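Local atomic coordinates of bifunctional endomannanase/endoglucanase (Caldanaerobius polysaccharolyticus, PDB entry 3W0K), a protein that probably hydrolyses beta-1,4 linkages of mannan and cellulose chains, as a bifunctional endomannanase and endoglucanase of glycoside hydrolase family 5 with a beta/alpha-barrel fold. Residues V61-D66 / A119-G124; Y113-F118 / F132-E137. One frame throughout, in Å; residues are numbered along the deposited sequence.

Interaction 1: residues V61-D66 / A119-G124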
loop_
_atom_site.group_PDB
_atom_site.type_symbol
_atom_site.label_atom_id
_atom_site.label_comp_id
_atom_site.label_asym_id
_atom_site.label_seq_id
_atom_site.Cartn_x
_atom_site.Cartn_y
_atom_site.Cartn_z
ATOM N N VAL A 61 3.522 -15.336 16.733
ATOM C CA VAL A 61 2.611 -14.475 15.983
ATOM C C VAL A 61 2.834 -14.600 14.474
ATOM O O VAL A 61 1.891 -14.453 13.691
ATOM C CB VAL A 61 2.756 -12.998 16.429
ATOM C CG1 VAL A 61 1.802 -12.100 15.647
ATOM C CG2 VAL A 61 2.469 -12.875 17.921
ATOM N N PHE A 62 4.063 -14.919 14.071
ATOM C CA PHE A 62 4.393 -15.072 12.653
ATOM C C PHE A 62 3.619 -16.217 11.997
ATOM O O PHE A 62 3.574 -16.320 10.769
ATOM C CB PHE A 62 5.897 -15.285 12.455
ATOM C CG PHE A 62 6.749 -14.118 12.882
ATOM C CD1 PHE A 62 8.113 -14.294 13.094
ATOM C CD2 PHE A 62 6.202 -12.848 13.068
ATOM C CE1 PHE A 62 8.922 -13.227 13.484
ATOM C CE2 PHE A 62 7.006 -11.776 13.459
ATOM C CZ PHE A 62 8.365 -11.968 13.666
ATOM N N GLU A 63 3.024 -17.086 12.810
ATOM C CA GLU A 63 2.236 -18.187 12.271
ATOM C C GLU A 63 1.034 -17.650 11.500
ATOM O O GLU A 63 0.523 -18.315 10.600
ATOM C CB GLU A 63 1.809 -19.148 13.379
ATOM C CG GLU A 63 2.982 -19.941 13.930
ATOM C CD GLU A 63 2.605 -20.893 15.050
ATOM O OE1 GLU A 63 3.534 -21.415 15.702
ATOM O OE2 GLU A 63 1.398 -21.127 15.279
ATOM N N TYR A 64 0.596 -16.441 11.848
ATOM C CA TYR A 64 -0.514 -15.808 11.142
ATOM C C TYR A 64 -0.044 -15.408 9.753
ATOM O O TYR A 64 -0.767 -15.579 8.775
ATOM C CB TYR A 64 -1.013 -14.573 11.885
ATOM C CG TYR A 64 -2.021 -14.881 12.960
ATOM C CD1 TYR A 64 -3.375 -15.034 12.646
ATOM C CD2 TYR A 64 -1.633 -15.004 14.291
ATOM C CE1 TYR A 64 -4.316 -15.297 13.634
ATOM C CE2 TYR A 64 -2.571 -15.265 15.289
ATOM C CZ TYR A 64 -3.906 -15.409 14.953
ATOM O OH TYR A 64 -4.835 -15.657 15.936
ATOM N N ILE A 65 1.174 -14.877 9.670
ATOM C CA ILE A 65 1.738 -14.471 8.388
ATOM C C ILE A 65 1.947 -15.712 7.519
ATOM O O ILE A 65 1.674 -15.681 6.322
ATOM C CB ILE A 65 3.045 -13.664 8.570
ATOM C CG1 ILE A 65 2.754 -12.410 9.406
ATOM C CG2 ILE A 65 3.613 -13.258 7.211
ATOM C CD1 ILE A 65 3.977 -11.591 9.762
ATOM N N ASP A 66 2.362 -16.819 8.141
ATOM C CA ASP A 66 2.553 -18.084 7.420
ATOM C C ASP A 66 1.217 -18.501 6.806
ATOM O O ASP A 66 1.161 -18.953 5.661
ATOM C CB ASP A 66 2.974 -19.214 8.368
ATOM C CG ASP A 66 4.353 -19.025 8.961
ATOM O OD1 ASP A 66 5.087 -18.104 8.556
ATOM O OD2 ASP A 66 4.705 -19.833 9.844
ATOM N N ALA A 119 13.113 -12.540 6.096
ATOM C CA ALA A 119 13.938 -13.053 5.006
ATOM C C ALA A 119 14.353 -14.490 5.314
ATOM O O ALA A 119 14.285 -15.365 4.447
ATOM C CB ALA A 119 15.167 -12.175 4.805
ATOM N N LYS A 120 14.754 -14.737 6.558
ATOM C CA LYS A 120 15.160 -16.077 6.970
ATOM C C LYS A 120 13.981 -17.040 7.022
ATOM O O LYS A 120 14.063 -18.164 6.523
ATOM C CB LYS A 120 15.835 -16.047 8.341
ATOM C CG LYS A 120 17.239 -15.478 8.333
ATOM C CD LYS A 120 17.922 -15.694 9.677
ATOM C CE LYS A 120 17.339 -14.805 10.760
ATOM N NZ LYS A 120 17.696 -13.378 10.531
ATOM N N ARG A 121 12.874 -16.583 7.597
ATOM C CA ARG A 121 11.688 -17.418 7.737
ATOM C C ARG A 121 11.137 -17.902 6.402
ATOM O O ARG A 121 10.747 -19.063 6.266
ATOM C CB ARG A 121 10.593 -16.668 8.501
ATOM C CG ARG A 121 9.460 -17.564 8.973
ATOM C CD ARG A 121 8.426 -16.779 9.753
ATOM N NE ARG A 121 7.381 -17.650 10.285
ATOM C CZ ARG A 121 7.419 -18.217 11.486
ATOM N NH1 ARG A 121 8.454 -18.009 12.292
ATOM N NH2 ARG A 121 6.412 -18.979 11.893
ATOM N N TYR A 122 11.141 -17.021 5.407
ATOM C CA TYR A 122 10.590 -17.367 4.106
ATOM C C TYR A 122 11.601 -17.641 3.002
ATOM O O TYR A 122 11.236 -17.697 1.826
ATOM C CB TYR A 122 9.579 -16.298 3.680
ATOM C CG TYR A 122 8.481 -16.102 4.701
ATOM C CD1 TYR A 122 7.635 -17.158 5.051
ATOM C CD2 TYR A 122 8.320 -14.881 5.362
ATOM C CE1 TYR A 122 6.665 -17.006 6.033
ATOM C CE2 TYR A 122 7.352 -14.720 6.346
ATOM C CZ TYR A 122 6.530 -15.787 6.678
ATOM O OH TYR A 122 5.584 -15.645 7.667
ATOM N N LYS A 123 12.863 -17.856 3.369
ATOM C CA LYS A 123 13.883 -18.148 2.363
ATOM C C LYS A 123 13.468 -19.402 1.602
ATOM O O LYS A 123 13.141 -20.422 2.209
ATOM C CB LYS A 123 15.254 -18.368 3.005
ATOM C CG LYS A 123 16.347 -18.615 1.972
ATOM C CD LYS A 123 17.696 -18.830 2.611
ATOM C CE LYS A 123 18.741 -19.126 1.549
ATOM N NZ LYS A 123 20.084 -19.345 2.147
ATOM N N GLY A 124 13.458 -19.311 0.278
ATOM C CA GLY A 124 13.060 -20.455 -0.527
ATOM C C GLY A 124 11.718 -20.229 -1.194
ATOM O O GLY A 124 11.432 -20.835 -2.227
#
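Phe-62, near the beginning of helix 62-74, lays its CB over the centre of one face of the Arg-121 guanidinium, 3.4 Å from CZ. Its ring swings away from this group, leaving Arg-121 NH1 near the ring plane at the edge, 3.8 Å from CD1. Glu-63 touches Arg-121 NH2 loosely, through its backbone N and CG; its carboxylate forms a salt bridge with Lys-60. Next comes Ile-65, whose CG2 and CB press on the phenol end of Tyr-122, with CG2 3.1 Å from OH, a tight fit against the buried Tyr-122. Asp-66 supplies the polar centre. Arg-121 grips it side-on with two nitrogens: NE reaches OD1 at 2.9 Å in an almost straight bond (177°) on the syn lone pair, and NH2 reaches OD2 at 2.8 Å. The extended arginine chain, CG anti to its backbone N (chi1 -166°), carries the guanidinium across to lie nearly coplanar with the carboxylate, 22° apart. Asp-66 OD1 also accepts the Tyr-122 hydroxyl at 2.7 Å, nearly along its C-O bond, with the phenol ring almost perpendicular to the carboxylate. Three bonds thus fix the carboxylate's rotation and probably favour its ionised form. The contact joins the start of helix 62-74 to the C-terminal end of helix 105-121, successive outer helices of the beta/alpha barrel; inward, Tyr-122 touches Leu-130 of strand 130-133.

Interaction 2: residues Y113-F118 / F132-E137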
loop_
_atom_site.group_PDB
_atom_site.type_symbol
_atom_site.label_atom_id
_atom_site.label_comp_id
_atom_site.label_asym_id
_atom_site.label_seq_id
_atom_site.Cartn_x
_atom_site.Cartn_y
_atom_site.Cartn_z
ATOM N N TYR A 113 16.516 -5.859 11.628
ATOM C CA TYR A 113 16.375 -7.162 12.274
ATOM C C TYR A 113 15.031 -7.809 11.929
ATOM O O TYR A 113 14.976 -9.010 11.661
ATOM C CB TYR A 113 16.533 -7.023 13.792
ATOM C CG TYR A 113 16.171 -8.263 14.582
ATOM C CD1 TYR A 113 16.989 -9.393 14.564
ATOM C CD2 TYR A 113 15.007 -8.303 15.349
ATOM C CE1 TYR A 113 16.652 -10.533 15.292
ATOM C CE2 TYR A 113 14.665 -9.435 16.078
ATOM C CZ TYR A 113 15.488 -10.544 16.045
ATOM O OH TYR A 113 15.134 -11.668 16.756
ATOM N N GLN A 114 13.963 -7.010 11.919
ATOM C CA GLN A 114 12.620 -7.501 11.588
ATOM C C GLN A 114 12.635 -8.105 10.193
ATOM O O GLN A 114 12.136 -9.211 9.974
ATOM C CB GLN A 114 11.598 -6.359 11.573
ATOM C CG GLN A 114 11.529 -5.506 12.817
ATOM C CD GLN A 114 10.894 -6.213 13.983
ATOM O OE1 GLN A 114 11.564 -6.560 14.952
ATOM N NE2 GLN A 114 9.586 -6.412 13.908
ATOM N N TRP A 115 13.188 -7.354 9.245
ATOM C CA TRP A 115 13.256 -7.808 7.866
ATOM C C TRP A 115 14.153 -9.019 7.676
ATOM O O TRP A 115 13.874 -9.868 6.833
ATOM C CB TRP A 115 13.623 -6.653 6.931
ATOM C CG TRP A 115 12.416 -5.823 6.604
ATOM C CD1 TRP A 115 12.246 -4.484 6.824
ATOM C CD2 TRP A 115 11.183 -6.296 6.038
ATOM N NE1 TRP A 115 10.984 -4.096 6.433
ATOM C CE2 TRP A 115 10.312 -5.188 5.948
ATOM C CE3 TRP A 115 10.730 -7.551 5.604
ATOM C CZ2 TRP A 115 9.010 -5.295 5.439
ATOM C CZ3 TRP A 115 9.436 -7.660 5.101
ATOM C CH2 TRP A 115 8.591 -6.535 5.022
ATOM N N GLU A 116 15.205 -9.123 8.483
ATOM C CA GLU A 116 16.087 -10.281 8.398
ATOM C C GLU A 116 15.326 -11.508 8.895
ATOM O O GLU A 116 15.494 -12.605 8.363
ATOM C CB GLU A 116 17.353 -10.065 9.222
ATOM C CG GLU A 116 18.315 -9.061 8.607
ATOM C CD GLU A 116 19.556 -8.841 9.452
ATOM O OE1 GLU A 116 19.431 -8.754 10.692
ATOM O OE2 GLU A 116 20.656 -8.748 8.874
ATOM N N LEU A 117 14.479 -11.311 9.906
ATOM C CA LEU A 117 13.663 -12.395 10.455
ATOM C C LEU A 117 12.765 -12.970 9.366
ATOM O O LEU A 117 12.721 -14.183 9.167
ATOM C CB LEU A 117 12.786 -11.895 11.603
ATOM C CG LEU A 117 13.430 -11.605 12.955
ATOM C CD1 LEU A 117 12.381 -11.011 13.877
ATOM C CD2 LEU A 117 14.010 -12.885 13.545
ATOM N N PHE A 118 12.066 -12.093 8.649
ATOM C CA PHE A 118 11.180 -12.530 7.578
ATOM C C PHE A 118 11.955 -13.120 6.406
ATOM O O PHE A 118 11.522 -14.101 5.803
ATOM C CB PHE A 118 10.272 -11.381 7.122
ATOM C CG PHE A 118 9.274 -10.958 8.161
ATOM C CD1 PHE A 118 8.533 -11.907 8.862
ATOM C CD2 PHE A 118 9.082 -9.611 8.454
ATOM C CE1 PHE A 118 7.617 -11.521 9.838
ATOM C CE2 PHE A 118 8.170 -9.215 9.427
ATOM C CZ PHE A 118 7.435 -10.169 10.122
ATOM N N PHE A 132 8.514 -8.307 -0.261
ATOM C CA PHE A 132 8.628 -7.520 0.967
ATOM C C PHE A 132 8.571 -6.026 0.655
ATOM O O PHE A 132 9.431 -5.515 -0.059
ATOM C CB PHE A 132 9.975 -7.792 1.657
ATOM C CG PHE A 132 10.134 -9.186 2.219
ATOM C CD1 PHE A 132 9.056 -10.061 2.328
ATOM C CD2 PHE A 132 11.385 -9.608 2.668
ATOM C CE1 PHE A 132 9.222 -11.334 2.878
ATOM C CE2 PHE A 132 11.560 -10.877 3.219
ATOM C CZ PHE A 132 10.476 -11.742 3.323
ATOM N N ASP A 133 7.571 -5.338 1.207
ATOM C CA ASP A 133 7.387 -3.890 1.030
ATOM C C ASP A 133 7.929 -3.306 2.339
ATOM O O ASP A 133 7.245 -3.292 3.361
ATOM C CB ASP A 133 5.893 -3.600 0.848
ATOM C CG ASP A 133 5.594 -2.145 0.544
ATOM O OD1 ASP A 133 6.526 -1.339 0.323
ATOM O OD2 ASP A 133 4.394 -1.811 0.521
ATOM N N LEU A 134 9.162 -2.808 2.280
ATOM C CA LEU A 134 9.890 -2.333 3.458
ATOM C C LEU A 134 9.207 -1.487 4.522
ATOM O O LEU A 134 9.187 -1.862 5.700
ATOM C CB LEU A 134 11.229 -1.716 3.041
ATOM C CG LEU A 134 12.079 -2.603 2.124
ATOM C CD1 LEU A 134 13.478 -2.012 2.016
ATOM C CD2 LEU A 134 12.170 -4.032 2.663
ATOM N N VAL A 135 8.666 -0.342 4.132
ATOM C CA VAL A 135 8.001 0.515 5.099
ATOM C C VAL A 135 6.950 1.353 4.391
ATOM O O VAL A 135 7.214 1.976 3.362
ATOM C CB VAL A 135 9.025 1.388 5.897
ATOM C CG1 VAL A 135 9.912 2.199 4.955
ATOM C CG2 VAL A 135 8.295 2.294 6.886
ATOM N N ASN A 136 5.738 1.330 4.930
ATOM C CA ASN A 136 4.650 2.068 4.319
ATOM C C ASN A 136 4.809 3.578 4.327
ATOM O O ASN A 136 5.151 4.174 5.343
ATOM C CB ASN A 136 3.317 1.720 4.986
ATOM C CG ASN A 136 2.156 2.495 4.384
ATOM O OD1 ASN A 136 1.677 2.163 3.305
ATOM N ND2 ASN A 136 1.728 3.554 5.064
ATOM N N GLU A 137 4.566 4.171 3.163
ATOM C CA GLU A 137 4.566 5.616 2.965
ATOM C C GLU A 137 5.478 6.501 3.826
ATOM O O GLU A 137 5.012 7.146 4.771
ATOM C CB GLU A 137 3.113 6.106 3.088
ATOM C CG GLU A 137 2.154 5.424 2.101
ATOM C CD GLU A 137 0.675 5.609 2.431
ATOM O OE1 GLU A 137 0.327 5.881 3.601
ATOM O OE2 GLU A 137 -0.156 5.453 1.508
#
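Trp-115 and Phe-132 form the apolar centre, where the indole's benzo edge lies over one face of the phenyl ring and CZ3 comes within 3.3 Å of CG. The two planes meet obliquely, at 33°. At the far end of the phenyl ring, Phe-132 CZ packs 3.8 Å from Phe-118 CB, with the Phe-118 carbonyl O near the ring edge. Leu-134 sends CD2 over a face of the indole, nearly above the centre of the Trp-115 five-membered ring and 4.0 Å from its centroid, a CH-pi contact. With CG beside its backbone N (chi1 -81°), Trp-115 extends from helix 105-121 to the end of strand 130-133. There its NE1 donates to Leu-134 O at 3.0 Å, with the acceptor near the indole plane and the donor on a carbonyl lone pair; the N-H...O angle of 144° shows a bent bond. CZ2 also lies 3.4 Å from Asp-133 O, which accepts from Asn-82. The indole therefore serves both halves of this buried barrel-helix interface: its carbon surface meets Phe-132 and Leu-134, while its one polar atom is satisfied by a carbonyl just past the strand, and this bond, together with the packing, probably fixes the ring's orientation.

Interactions 1 and 2 share helix 105-121 and lie about 12 Å apart between centres. In interaction 1 the end of this helix meets helix 62-74; in interaction 2 its preceding turns meet strand 130-133. An aromatic and aliphatic layer joins them: Phe-118 CE1 lies 3.6 Å from Ile-65 CD1 and 3.7 Å from Phe-62 CE2. Phe-132 CE2 packs 3.7 Å from the backbone N of Ala-119. The salt bridge of interaction 1 sits toward the outside, and the 132-137 segment leads inward to Asn-136 and Glu-137, an Asn-Glu pair consistent with the family 5 acid/base motif. Glu-137 OE1 is hydrogen-bonded to the amine of a Tris molecule, probably from the crystallisation liquor, and OE2 forms a salt bridge with Arg-196.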